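Local coordinates for protein CS1 fimbrial subunit A (Escherichia coli, PDB 4HJI) that builds the shaft of CS1 fimbriae, surface filaments with which enterotoxigenic bacteria colonise the epithelium of specific host organs, at residues A[54-60]-A[121-127]; A[64-68]-A[107-113]; A[67-73]-A[151-157]; A[76-81]-A[145-150]; A[85-89]-A[132-138]. All coordinates share one frame; numbering follows the deposited sequence.

Interaction 1 of 5, residues A[54-60]-A[121-127]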
# COMPACT_ATOMS: atom_id res chain seq x y z
N THR A 54 1.31 -8.55 3.37
CA THR A 54 0.53 -7.81 4.36
C THR A 54 1.43 -7.14 5.39
O THR A 54 2.39 -7.76 5.93
CB THR A 54 -0.51 -8.73 5.02
OG1 THR A 54 -1.37 -9.24 4.01
CG2 THR A 54 -1.34 -7.98 6.07
N ILE A 55 1.15 -5.87 5.63
CA ILE A 55 1.88 -5.02 6.57
C ILE A 55 0.86 -4.56 7.62
O ILE A 55 -0.17 -3.96 7.27
CB ILE A 55 2.50 -3.78 5.87
CG1 ILE A 55 3.44 -4.19 4.72
CG2 ILE A 55 3.24 -2.89 6.85
CD1 ILE A 55 3.98 -3.05 3.89
N ASN A 56 1.11 -4.90 8.88
CA ASN A 56 0.34 -4.39 10.00
C ASN A 56 0.74 -2.95 10.27
O ASN A 56 1.92 -2.66 10.47
CB ASN A 56 0.57 -5.28 11.23
CG ASN A 56 0.12 -6.71 11.00
OD1 ASN A 56 0.94 -7.66 10.98
ND2 ASN A 56 -1.16 -6.89 10.81
N THR A 57 -0.23 -2.04 10.26
CA THR A 57 0.03 -0.61 10.37
C THR A 57 -0.86 0.06 11.40
O THR A 57 -1.84 -0.53 11.86
CB THR A 57 -0.23 0.11 9.03
OG1 THR A 57 -1.64 0.09 8.76
CG2 THR A 57 0.49 -0.58 7.91
N VAL A 58 -0.53 1.29 11.75
CA VAL A 58 -1.40 2.14 12.54
C VAL A 58 -1.37 3.55 11.97
O VAL A 58 -0.36 3.98 11.44
CB VAL A 58 -1.01 2.20 14.04
CG1 VAL A 58 -1.29 0.86 14.71
CG2 VAL A 58 0.44 2.65 14.23
N VAL A 59 -2.51 4.24 12.08
CA VAL A 59 -2.61 5.62 11.66
C VAL A 59 -2.37 6.52 12.86
O VAL A 59 -2.97 6.33 13.92
CB VAL A 59 -4.00 5.90 11.04
CG1 VAL A 59 -4.14 7.38 10.73
CG2 VAL A 59 -4.18 5.06 9.80
N HIS A 60 -1.46 7.49 12.70
CA HIS A 60 -1.24 8.54 13.68
C HIS A 60 -1.88 9.83 13.22
O HIS A 60 -1.76 10.18 12.06
CB HIS A 60 0.23 8.84 13.83
CG HIS A 60 0.98 7.82 14.61
ND1 HIS A 60 1.84 8.16 15.62
CD2 HIS A 60 1.03 6.47 14.49
CE1 HIS A 60 2.37 7.06 16.13
NE2 HIS A 60 1.91 6.03 15.45
N VAL A 121 -3.50 7.25 18.14
CA VAL A 121 -3.08 6.17 17.26
C VAL A 121 -4.23 5.19 17.08
O VAL A 121 -4.90 4.84 18.05
CB VAL A 121 -1.79 5.42 17.74
CG1 VAL A 121 -1.22 4.54 16.64
CG2 VAL A 121 -0.75 6.36 18.32
N SER A 122 -4.43 4.75 15.85
CA SER A 122 -5.52 3.83 15.52
C SER A 122 -5.21 2.42 16.01
O SER A 122 -4.06 2.10 16.32
CB SER A 122 -5.72 3.79 14.00
OG SER A 122 -4.67 3.07 13.38
N SER A 123 -6.23 1.57 16.09
CA SER A 123 -5.99 0.14 16.22
C SER A 123 -5.30 -0.36 14.94
O SER A 123 -5.25 0.35 13.94
CB SER A 123 -7.31 -0.61 16.43
OG SER A 123 -8.18 -0.31 15.37
N THR A 124 -4.80 -1.59 14.97
CA THR A 124 -4.07 -2.13 13.83
C THR A 124 -4.95 -2.25 12.59
O THR A 124 -6.08 -2.77 12.65
CB THR A 124 -3.41 -3.48 14.18
OG1 THR A 124 -2.53 -3.29 15.29
CG2 THR A 124 -2.63 -4.03 13.02
N GLN A 125 -4.41 -1.76 11.47
CA GLN A 125 -5.02 -1.81 10.16
C GLN A 125 -4.10 -2.55 9.19
O GLN A 125 -2.88 -2.30 9.13
CB GLN A 125 -5.29 -0.42 9.62
CG GLN A 125 -5.97 0.52 10.61
CD GLN A 125 -7.38 0.09 10.98
OE1 GLN A 125 -7.84 0.38 12.09
NE2 GLN A 125 -8.06 -0.61 10.08
N LYS A 126 -4.69 -3.43 8.40
CA LYS A 126 -3.94 -4.20 7.43
C LYS A 126 -3.72 -3.39 6.16
O LYS A 126 -4.67 -2.85 5.59
CB LYS A 126 -4.64 -5.53 7.15
CG LYS A 126 -4.65 -6.42 8.37
CD LYS A 126 -5.34 -7.76 8.16
CE LYS A 126 -5.23 -8.61 9.42
NZ LYS A 126 -3.86 -8.55 10.00
N LEU A 127 -2.47 -3.31 5.72
CA LEU A 127 -2.12 -2.81 4.41
C LEU A 127 -1.58 -3.98 3.59
O LEU A 127 -0.55 -4.56 3.95
CB LEU A 127 -1.06 -1.71 4.54
CG LEU A 127 -0.50 -1.17 3.22
CD1 LEU A 127 -1.54 -0.42 2.40
CD2 LEU A 127 0.67 -0.25 3.49

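Interaction 2 of 5, residues A[64-68]-A[107-113]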
# COMPACT_ATOMS: atom_id res chain seq x y z
N SER A 64 -8.22 13.29 16.50
CA SER A 64 -8.94 12.04 16.61
C SER A 64 -10.42 12.14 16.22
O SER A 64 -11.10 11.11 16.10
CB SER A 64 -8.81 11.51 18.04
OG SER A 64 -9.73 10.45 18.27
N ASP A 65 -10.92 13.36 16.06
CA ASP A 65 -12.28 13.59 15.57
C ASP A 65 -12.37 13.43 14.06
O ASP A 65 -13.46 13.20 13.52
CB ASP A 65 -12.77 14.99 15.94
CG ASP A 65 -13.30 15.07 17.37
OD1 ASP A 65 -13.24 14.06 18.10
OD2 ASP A 65 -13.79 16.15 17.75
N LYS A 66 -11.24 13.60 13.38
CA LYS A 66 -11.15 13.46 11.93
C LYS A 66 -10.76 12.04 11.53
O LYS A 66 -10.04 11.33 12.26
CB LYS A 66 -10.14 14.45 11.34
CG LYS A 66 -10.72 15.77 10.86
CD LYS A 66 -11.43 16.51 11.97
CE LYS A 66 -12.10 17.78 11.47
NZ LYS A 66 -12.97 18.35 12.52
N GLY A 67 -11.25 11.63 10.36
CA GLY A 67 -10.83 10.39 9.74
C GLY A 67 -9.64 10.65 8.83
O GLY A 67 -8.94 11.67 8.97
N VAL A 68 -9.39 9.72 7.92
CA VAL A 68 -8.32 9.92 6.94
C VAL A 68 -8.81 9.54 5.55
O VAL A 68 -9.65 8.66 5.40
CB VAL A 68 -7.02 9.15 7.27
CG1 VAL A 68 -6.47 9.65 8.59
CG2 VAL A 68 -7.24 7.64 7.28
N ASP A 107 -13.66 6.59 8.30
CA ASP A 107 -14.19 7.37 9.42
C ASP A 107 -13.38 7.12 10.68
O ASP A 107 -12.88 6.02 10.91
CB ASP A 107 -15.66 7.00 9.71
CG ASP A 107 -16.29 7.89 10.78
OD1 ASP A 107 -16.43 7.46 11.95
OD2 ASP A 107 -16.68 9.04 10.46
N SER A 108 -13.28 8.16 11.51
CA SER A 108 -12.59 8.04 12.81
C SER A 108 -13.14 6.90 13.67
O SER A 108 -12.36 6.22 14.33
CB SER A 108 -12.63 9.37 13.57
OG SER A 108 -13.94 9.89 13.68
N ASN A 109 -14.45 6.66 13.67
CA ASN A 109 -15.00 5.57 14.48
C ASN A 109 -14.46 4.18 14.10
O ASN A 109 -14.34 3.31 14.96
CB ASN A 109 -16.53 5.60 14.49
CG ASN A 109 -17.08 6.80 15.22
OD1 ASN A 109 -16.57 7.19 16.27
ND2 ASN A 109 -18.13 7.41 14.66
N ASP A 110 -14.15 3.98 12.83
CA ASP A 110 -13.61 2.72 12.32
C ASP A 110 -12.11 2.56 12.60
O ASP A 110 -11.56 1.46 12.45
CB ASP A 110 -13.88 2.60 10.82
CG ASP A 110 -13.38 1.30 10.23
OD1 ASP A 110 -13.39 1.15 8.99
OD2 ASP A 110 -12.95 0.41 11.00
N LEU A 111 -11.44 3.64 13.01
CA LEU A 111 -10.01 3.59 13.35
C LEU A 111 -9.75 3.33 14.83
O LEU A 111 -8.63 2.99 15.20
CB LEU A 111 -9.31 4.87 12.90
CG LEU A 111 -9.20 4.96 11.37
CD1 LEU A 111 -9.00 6.40 10.93
CD2 LEU A 111 -8.10 4.06 10.81
N ASN A 112 -10.78 3.48 15.66
CA ASN A 112 -10.68 3.15 17.09
C ASN A 112 -9.47 3.81 17.75
O ASN A 112 -8.63 3.13 18.33
CB ASN A 112 -10.59 1.62 17.28
CG ASN A 112 -11.75 0.88 16.66
OD1 ASN A 112 -12.91 1.10 17.02
ND2 ASN A 112 -11.44 -0.04 15.77
N PHE A 113 -9.41 5.14 17.67
CA PHE A 113 -8.22 5.89 18.09
C PHE A 113 -8.00 5.80 19.60
O PHE A 113 -8.92 6.06 20.37
CB PHE A 113 -8.33 7.36 17.69
CG PHE A 113 -7.97 7.64 16.24
CD1 PHE A 113 -6.66 7.47 15.79
CD2 PHE A 113 -8.93 8.10 15.35
CE1 PHE A 113 -6.32 7.73 14.48
CE2 PHE A 113 -8.60 8.36 14.03
CZ PHE A 113 -7.30 8.18 13.59

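Interaction 3 of 5, residues A[67-73]-A[151-157]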
# COMPACT_ATOMS: atom_id res chain seq x y z
N GLY A 67 -11.25 11.63 10.36
CA GLY A 67 -10.83 10.39 9.74
C GLY A 67 -9.64 10.65 8.83
O GLY A 67 -8.94 11.67 8.97
N VAL A 68 -9.39 9.72 7.92
CA VAL A 68 -8.32 9.92 6.94
C VAL A 68 -8.81 9.54 5.55
O VAL A 68 -9.65 8.66 5.40
CB VAL A 68 -7.02 9.15 7.27
CG1 VAL A 68 -6.47 9.65 8.59
CG2 VAL A 68 -7.24 7.64 7.28
N VAL A 69 -8.28 10.24 4.56
CA VAL A 69 -8.55 9.96 3.17
C VAL A 69 -7.31 9.29 2.64
O VAL A 69 -6.21 9.79 2.85
CB VAL A 69 -8.80 11.26 2.39
CG1 VAL A 69 -9.02 10.98 0.91
CG2 VAL A 69 -9.95 12.02 3.01
N VAL A 70 -7.49 8.16 1.97
CA VAL A 70 -6.38 7.35 1.49
C VAL A 70 -6.56 7.04 0.02
O VAL A 70 -7.65 6.62 -0.41
CB VAL A 70 -6.27 6.03 2.24
CG1 VAL A 70 -4.96 5.34 1.92
CG2 VAL A 70 -6.38 6.29 3.74
N LYS A 71 -5.50 7.22 -0.74
CA LYS A 71 -5.52 6.92 -2.15
C LYS A 71 -4.13 6.55 -2.62
O LYS A 71 -3.17 6.67 -1.86
CB LYS A 71 -6.04 8.14 -2.93
CG LYS A 71 -5.11 9.33 -2.88
CD LYS A 71 -5.71 10.57 -3.52
CE LYS A 71 -4.64 11.63 -3.65
NZ LYS A 71 -5.13 12.97 -4.04
N LEU A 72 -4.04 6.09 -3.87
CA LEU A 72 -2.77 5.87 -4.56
C LEU A 72 -2.51 7.04 -5.49
O LEU A 72 -3.43 7.61 -6.03
CB LEU A 72 -2.82 4.59 -5.38
CG LEU A 72 -3.18 3.33 -4.59
CD1 LEU A 72 -3.50 2.15 -5.51
CD2 LEU A 72 -2.07 2.98 -3.62
N SER A 73 -1.25 7.41 -5.68
CA SER A 73 -0.94 8.51 -6.58
C SER A 73 -0.97 8.06 -8.04
O SER A 73 -1.00 8.89 -8.94
CB SER A 73 0.45 9.07 -6.27
OG SER A 73 1.42 8.18 -6.75
N SER A 151 2.59 4.02 -4.32
CA SER A 151 2.67 5.36 -3.75
C SER A 151 1.35 5.69 -3.10
O SER A 151 0.33 5.86 -3.80
CB SER A 151 3.01 6.36 -4.85
OG SER A 151 2.95 7.72 -4.41
N ILE A 152 1.36 5.75 -1.78
CA ILE A 152 0.14 5.88 -0.98
C ILE A 152 0.12 7.31 -0.45
O ILE A 152 1.13 7.84 0.06
CB ILE A 152 0.10 4.87 0.18
CG1 ILE A 152 0.05 3.43 -0.36
CG2 ILE A 152 -1.11 5.09 1.08
CD1 ILE A 152 0.54 2.40 0.63
N ILE A 153 -1.02 7.95 -0.60
CA ILE A 153 -1.21 9.30 -0.14
C ILE A 153 -2.27 9.29 0.94
O ILE A 153 -3.36 8.71 0.73
CB ILE A 153 -1.67 10.25 -1.26
CG1 ILE A 153 -0.62 10.30 -2.37
CG2 ILE A 153 -1.91 11.63 -0.70
CD1 ILE A 153 -1.15 10.84 -3.68
N LEU A 154 -1.96 9.92 2.07
CA LEU A 154 -2.91 10.05 3.18
C LEU A 154 -3.05 11.52 3.54
O LEU A 154 -2.06 12.26 3.58
CB LEU A 154 -2.44 9.28 4.42
CG LEU A 154 -2.24 7.76 4.32
CD1 LEU A 154 -0.78 7.40 4.14
CD2 LEU A 154 -2.81 7.08 5.54
N THR A 155 -4.29 11.93 3.79
CA THR A 155 -4.60 13.25 4.34
C THR A 155 -5.60 13.07 5.47
O THR A 155 -6.39 12.13 5.45
CB THR A 155 -5.26 14.20 3.32
OG1 THR A 155 -6.60 13.78 3.06
CG2 THR A 155 -4.48 14.24 2.02
N LYS A 156 -5.58 13.98 6.42
CA LYS A 156 -6.64 14.04 7.42
C LYS A 156 -7.91 14.50 6.71
O LYS A 156 -7.84 15.38 5.85
CB LYS A 156 -6.26 15.03 8.52
CG LYS A 156 -7.15 15.01 9.74
CD LYS A 156 -6.66 15.93 10.85
CE LYS A 156 -6.18 17.29 10.36
NZ LYS A 156 -5.72 18.17 11.46
N SER A 157 -9.05 13.93 7.07
CA SER A 157 -10.34 14.40 6.53
C SER A 157 -10.51 15.90 6.78
O SER A 157 -10.19 16.39 7.86
CB SER A 157 -11.51 13.65 7.18
OG SER A 157 -11.49 12.29 6.80

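Interaction 4 of 5, residues A[76-81]-A[145-150]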
# COMPACT_ATOMS: atom_id res chain seq x y z
N PRO A 76 -0.62 1.27 -9.53
CA PRO A 76 0.65 0.59 -9.45
C PRO A 76 0.74 -0.63 -10.35
O PRO A 76 -0.22 -1.42 -10.45
CB PRO A 76 0.77 0.23 -7.97
CG PRO A 76 -0.62 0.13 -7.48
CD PRO A 76 -1.48 0.97 -8.38
N VAL A 77 1.87 -0.75 -11.03
CA VAL A 77 2.18 -1.87 -11.89
C VAL A 77 3.63 -2.28 -11.69
O VAL A 77 4.47 -1.43 -11.42
CB VAL A 77 1.90 -1.54 -13.36
CG1 VAL A 77 2.05 -2.77 -14.20
CG2 VAL A 77 0.47 -1.05 -13.55
N LEU A 78 3.92 -3.57 -11.83
CA LEU A 78 5.30 -4.04 -11.84
C LEU A 78 5.68 -4.34 -13.28
O LEU A 78 5.04 -5.17 -13.95
CB LEU A 78 5.48 -5.30 -11.01
CG LEU A 78 4.87 -5.30 -9.61
CD1 LEU A 78 5.18 -6.63 -8.96
CD2 LEU A 78 5.39 -4.14 -8.77
N SER A 79 6.72 -3.64 -13.74
CA SER A 79 7.24 -3.78 -15.09
C SER A 79 8.42 -4.73 -15.10
O SER A 79 9.31 -4.64 -14.24
CB SER A 79 7.63 -2.40 -15.64
OG SER A 79 6.51 -1.53 -15.71
N ASN A 80 8.45 -5.64 -16.08
CA ASN A 80 9.60 -6.51 -16.29
C ASN A 80 10.83 -5.64 -16.54
O ASN A 80 10.79 -4.71 -17.33
CB ASN A 80 9.38 -7.44 -17.48
CG ASN A 80 10.51 -8.42 -17.68
OD1 ASN A 80 11.49 -8.12 -18.35
ND2 ASN A 80 10.38 -9.61 -17.11
N VAL A 81 11.94 -5.98 -15.89
CA VAL A 81 13.12 -5.12 -15.96
C VAL A 81 13.82 -5.12 -17.32
O VAL A 81 14.54 -4.19 -17.63
CB VAL A 81 14.13 -5.43 -14.83
CG1 VAL A 81 13.49 -5.18 -13.47
CG2 VAL A 81 14.69 -6.84 -14.95
N GLN A 145 12.72 -10.63 -13.43
CA GLN A 145 12.43 -9.65 -12.41
C GLN A 145 11.47 -8.59 -12.90
O GLN A 145 11.50 -8.19 -14.07
CB GLN A 145 13.73 -9.02 -11.95
CG GLN A 145 14.75 -10.04 -11.46
CD GLN A 145 15.86 -9.39 -10.65
OE1 GLN A 145 16.99 -9.89 -10.59
NE2 GLN A 145 15.54 -8.26 -10.00
N TYR A 146 10.60 -8.15 -11.99
CA TYR A 146 9.59 -7.13 -12.24
C TYR A 146 9.69 -6.11 -11.11
O TYR A 146 9.97 -6.49 -9.97
CB TYR A 146 8.20 -7.78 -12.23
CG TYR A 146 7.99 -8.78 -13.34
CD1 TYR A 146 8.57 -10.04 -13.29
CD2 TYR A 146 7.23 -8.45 -14.46
CE1 TYR A 146 8.39 -10.96 -14.32
CE2 TYR A 146 7.04 -9.35 -15.49
CZ TYR A 146 7.63 -10.60 -15.42
OH TYR A 146 7.42 -11.47 -16.46
N GLN A 147 9.48 -4.84 -11.45
CA GLN A 147 9.64 -3.73 -10.51
C GLN A 147 8.60 -2.66 -10.68
O GLN A 147 8.21 -2.36 -11.81
CB GLN A 147 10.95 -2.99 -10.78
CG GLN A 147 12.21 -3.73 -10.47
CD GLN A 147 13.38 -2.77 -10.36
OE1 GLN A 147 14.04 -2.73 -9.34
NE2 GLN A 147 13.59 -1.96 -11.39
N GLY A 148 8.20 -2.05 -9.58
CA GLY A 148 7.30 -0.89 -9.65
C GLY A 148 7.23 -0.19 -8.32
O GLY A 148 7.80 -0.65 -7.34
N LEU A 149 6.54 0.93 -8.30
CA LEU A 149 6.30 1.69 -7.07
C LEU A 149 4.84 1.64 -6.65
O LEU A 149 3.93 1.73 -7.49
CB LEU A 149 6.68 3.16 -7.28
CG LEU A 149 8.09 3.46 -7.74
CD1 LEU A 149 8.25 4.95 -7.97
CD2 LEU A 149 9.13 2.98 -6.74
N VAL A 150 4.63 1.52 -5.35
CA VAL A 150 3.33 1.74 -4.75
C VAL A 150 3.44 3.05 -3.97
O VAL A 150 4.32 3.18 -3.09
CB VAL A 150 2.97 0.57 -3.82
CG1 VAL A 150 1.82 0.95 -2.90
CG2 VAL A 150 2.68 -0.66 -4.66
O HOH W 1 6.49 -0.19 -13.06
O HOH W 2 4.13 1.15 -10.22

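Interaction 5 of 5, residues A[85-89]-A[132-138]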
# COMPACT_ATOMS: atom_id res chain seq x y z
N THR A 85 7.38 -2.92 -21.09
CA THR A 85 6.04 -3.03 -21.68
C THR A 85 5.28 -4.20 -21.05
O THR A 85 4.05 -4.18 -20.98
CB THR A 85 6.11 -3.20 -23.21
OG1 THR A 85 6.96 -2.19 -23.78
CG2 THR A 85 4.73 -3.06 -23.83
N LEU A 86 6.02 -5.20 -20.56
CA LEU A 86 5.44 -6.37 -19.92
C LEU A 86 5.16 -6.08 -18.44
O LEU A 86 6.08 -5.89 -17.64
CB LEU A 86 6.39 -7.55 -20.07
CG LEU A 86 5.81 -8.90 -19.69
CD1 LEU A 86 4.82 -9.33 -20.76
CD2 LEU A 86 6.93 -9.92 -19.57
N GLN A 87 3.88 -6.06 -18.07
CA GLN A 87 3.45 -5.44 -16.83
C GLN A 87 2.47 -6.30 -16.04
O GLN A 87 1.54 -6.90 -16.62
CB GLN A 87 2.86 -4.06 -17.13
CG GLN A 87 3.88 -3.01 -17.56
CD GLN A 87 3.25 -1.68 -17.92
OE1 GLN A 87 2.07 -1.45 -17.68
NE2 GLN A 87 4.04 -0.79 -18.50
N ILE A 88 2.66 -6.34 -14.73
CA ILE A 88 1.80 -7.10 -13.81
C ILE A 88 1.03 -6.08 -12.96
O ILE A 88 1.65 -5.28 -12.26
CB ILE A 88 2.62 -8.02 -12.87
CG1 ILE A 88 3.44 -9.02 -13.68
CG2 ILE A 88 1.70 -8.72 -11.87
CD1 ILE A 88 4.44 -9.80 -12.85
N PRO A 89 -0.32 -6.08 -13.03
CA PRO A 89 -1.06 -5.10 -12.23
C PRO A 89 -1.01 -5.39 -10.73
O PRO A 89 -0.92 -6.55 -10.32
CB PRO A 89 -2.50 -5.23 -12.76
CG PRO A 89 -2.56 -6.62 -13.22
CD PRO A 89 -1.23 -6.97 -13.79
N ASP A 132 -0.98 -9.38 -9.36
CA ASP A 132 -1.78 -10.40 -10.01
C ASP A 132 -1.21 -10.87 -11.35
O ASP A 132 -1.44 -10.25 -12.40
CB ASP A 132 -3.17 -9.85 -10.21
CG ASP A 132 -4.09 -10.83 -10.89
OD1 ASP A 132 -3.70 -12.01 -11.04
OD2 ASP A 132 -5.19 -10.40 -11.27
N ALA A 133 -0.46 -11.96 -11.32
CA ALA A 133 0.23 -12.42 -12.52
C ALA A 133 -0.73 -13.12 -13.48
O ALA A 133 -0.35 -13.45 -14.60
CB ALA A 133 1.42 -13.31 -12.15
N THR A 134 -1.97 -13.34 -13.07
CA THR A 134 -2.97 -13.82 -14.04
C THR A 134 -3.44 -12.74 -15.02
O THR A 134 -4.10 -13.06 -16.02
CB THR A 134 -4.21 -14.42 -13.36
OG1 THR A 134 -5.03 -13.38 -12.82
CG2 THR A 134 -3.82 -15.37 -12.25
N ARG A 135 -3.11 -11.47 -14.75
CA ARG A 135 -3.50 -10.35 -15.61
C ARG A 135 -2.31 -9.56 -16.19
O ARG A 135 -2.42 -8.36 -16.44
CB ARG A 135 -4.45 -9.41 -14.86
CG ARG A 135 -5.86 -9.98 -14.72
CD ARG A 135 -6.83 -8.95 -14.15
NE ARG A 135 -8.20 -9.45 -14.08
CZ ARG A 135 -8.65 -10.32 -13.17
NH1 ARG A 135 -7.84 -10.83 -12.25
NH2 ARG A 135 -9.93 -10.69 -13.20
N VAL A 136 -1.20 -10.24 -16.45
CA VAL A 136 -0.06 -9.63 -17.13
C VAL A 136 -0.47 -9.03 -18.47
O VAL A 136 -1.29 -9.60 -19.18
CB VAL A 136 1.10 -10.63 -17.36
CG1 VAL A 136 2.36 -9.92 -17.86
CG2 VAL A 136 1.40 -11.39 -16.08
N THR A 137 0.07 -7.85 -18.78
CA THR A 137 -0.23 -7.14 -20.04
C THR A 137 1.07 -6.86 -20.78
O THR A 137 2.13 -6.80 -20.17
CB THR A 137 -0.90 -5.77 -19.80
OG1 THR A 137 0.06 -4.82 -19.30
CG2 THR A 137 -2.05 -5.88 -18.83
N GLY A 138 0.95 -6.67 -22.09
CA GLY A 138 2.09 -6.37 -22.96
C GLY A 138 2.86 -7.60 -23.43
O GLY A 138 3.90 -7.48 -24.07
O HOH W 3 -0.76 -2.55 -17.59

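Interaction 1 of 5, residues A[54-60]-A[121-127]
The H60 imidazole carries V121 CG2, in the modelled conformer of V121, over the centre of one face, a CH-pi contact with the methyl 3.9 Å from the ring centroid, while V58 CG2 lies in the ring plane at its edge. V121 CG1 lies by H60 CD2 and NE2 and also meets V58 CG2 at 3.5 Å. The backbones run antiparallel as neighbouring strands of the immunoglobulin-like beta-sandwich expected of a chaperone-usher pilin, but in two separate ladders. In the first, I55 pairs with L127 and T57 with Q125 through backbone bonds. Q125 O is gripped twice by one residue, from opposite faces of its carbonyl plane: T57 N donates at 2.9 Å, and T57 OG1, placed between its own N and carbonyl carbon (chi1 68°), reaches it at 2.7 Å from above the plane. T57 CG2 meanwhile rests on L127 CB. Past T57 the register slips by one residue, and a side chain enters the backbone pattern: V59 N donates to S122 OG at 2.8 Å, nearly straight at 171°, while S122 N returns a bond to V59 O. S122 OG donates to S123 O at 2.8 Å, leaving its oxygen to accept from V59 N.

Interaction 2 of 5, residues A[64-68]-A[107-113]
S108 points its CB at the loop 64-68, where the methylene sits 3.4 Å from S64 O and 3.5 Å from K66 O. Its OG, which chi1 of 52° turns back over the serine's own backbone, reaches D65 O in a weak hydrogen bond of 3.3 Å. Three successive carbonyls of the loop thus gather round one small side chain. Beside it, S64 OG comes to 3.4 Å from F113 CB, and the F113 ring comes up to the loop with CD2 near S64 O and CE2 3.7 Å from K66 O, both oxygens set obliquely to the ring. G67 CA packs 3.8 Å from S108 N, so the loop runs close against the start of the helix. Deeper in, V68 CG2 makes a loose apolar contact with L111 CD1. The segment 108-111 is a short, weakly bonded helical turn inserted between strands, with D107 as its N-cap: D107 OD1 accepts from N109 N at 2.7 Å, met from above the carboxylate plane, and so ties down the turn that carries S108. N112 then leaves helical geometry with positive phi. This turn back brings F113 alongside its own helix, where L111 CB lies 3.7 Å above one ring face, toward the rim. From outside, S122 of strand 119-131 touches L111 and F113.

Interaction 3 of 5, residues A[67-73]-A[151-157]
With chi1 at 67°, K71 starts its side chain folded over its own backbone, and beyond CG the chain runs extended, crossing I153 at a slant. I153 has CG1 anti to its carbonyl carbon (chi1 -61°), which carries CD1 along the sheet to meet K71 CE at 3.6 Å and to touch S73 CB. The aliphatic part of the lysine therefore lies against the isoleucine. On the same face V69 and T155 point the same way side by side, T155 OG1 resting on V69 CB in the modelled conformer. The other face is apolar: V70 CG1 meets I152 CG2 at 3.9 Å, and V70 CG2 with L154 CD2 and L72 CD2 with I152 CG1 add van der Waals contacts. It looks into the sandwich, where V68 and L154 meet strand 25-29. Strands 68-72 and 151-156 pair antiparallel in unbroken register, V69 opposite T155 and K71 opposite I153 as hydrogen-bonded pairs. At one end S73 N bonds S151 O, and S73 OG, as modelled, lies 2.8 Å from S151 OG, a hydroxyl also bonded to E164. At the other, S157 N bonds G67 O as the ladder gives way to loop. Six backbone hydrogen bonds join the two segments, four of them within the strands, whose faces differ in chemistry: one apolar and buried, the other mixing hydroxyls and a lysine with hydrophobic branches.

Interaction 4 of 5, residues A[76-81]-A[145-150]
N80 leans over the Y146 ring. Its CB lies 3.6 Å from Y146 CE2, and CG, anti to the backbone N (chi1 -176°), carries the amide across one ring face. ND2 ends 3.4 Å above the ring plane, toward the rim near CZ, with amide and ring planes 83° apart; OD1 accepts from the backbone N of L82 and N83, which fixes the amide's rotation. At the base of the tyrosine, Y146 CB packs on L78 CB, and at its tip Y146 OH bonds T142 O. S79 and Q147 form an antiparallel hydrogen-bonded pair, and V81 N bonds Q145 O. V81 CG1 rests on Q147 CG in the modelled conformer. Towards P76 direct backbone bonds stop, though P76 CB still packs on V150 CG2 and G148 CA lies 3.4 Å from V77 O. One water accepts from V77 N and donates to L149 O, replacing a direct link between them; another, also held by S79 OG, bridges V77 O to Q147 O, which already accepts from S79 N.

Interaction 5 of 5, residues A[85-89]-A[132-138]
V136 splits its two methyls between neighbours: CG1, anti to the backbone N (chi1 -171°), meets L86 CD1 at 3.8 Å, and CG2 meets I88 CG1 at 3.9 Å, both pairs at a slant. P89 and R135 cross at about a right angle, with P89 CG 3.7 Å from R135 CB. The proline ring also brings CD to 3.2 Å from R135 O. I88 CG2 rests on D132 O. Between these side chains a single antiparallel bridge joins Q87 and T137 through two backbone bonds, and one water links Q87 OE1 with T137 OG1, while Q87 NE2 bonds P84 O. Further along, D132 N donates to P89 O almost straight, at 175°. The D132 carboxylate organises its own loop: OD1 takes T134 OG1 at 2.6 Å and T134 N in an Asx turn, and OD2 forms a salt bridge with R135 NH1 in the guanidinium plane. Few backbone bonds therefore attach this loop to strand 87-94; its first turn, 132-135, is held by the D132 carboxylate, with N49 bonding A133 N.

How the interactions relate
Interactions 3 and 4 lie on one pair of strands, 68-80 and 144-156, with centres about 22 Å apart. Interaction 5 joins the far end: its centre is about 9 Å from that of interaction 4, and strand 87-94 pairs directly with strand 68-80, L78 O to I88 N and N80 N to L86 O each 2.8 Å. At the other end interactions 1 and 2 meet, S123 N lying 2.9 Å from L111 O, and interaction 2 shares G67 and V68 with interaction 3. Across the sandwich, V59 CG1 packs on V68 CG1 and L127 CD2 on I152 CD1, each 3.9 Å, linking interactions 1 and 3. Interactions 2 and 5 mark opposite ends, centres about 36 Å apart.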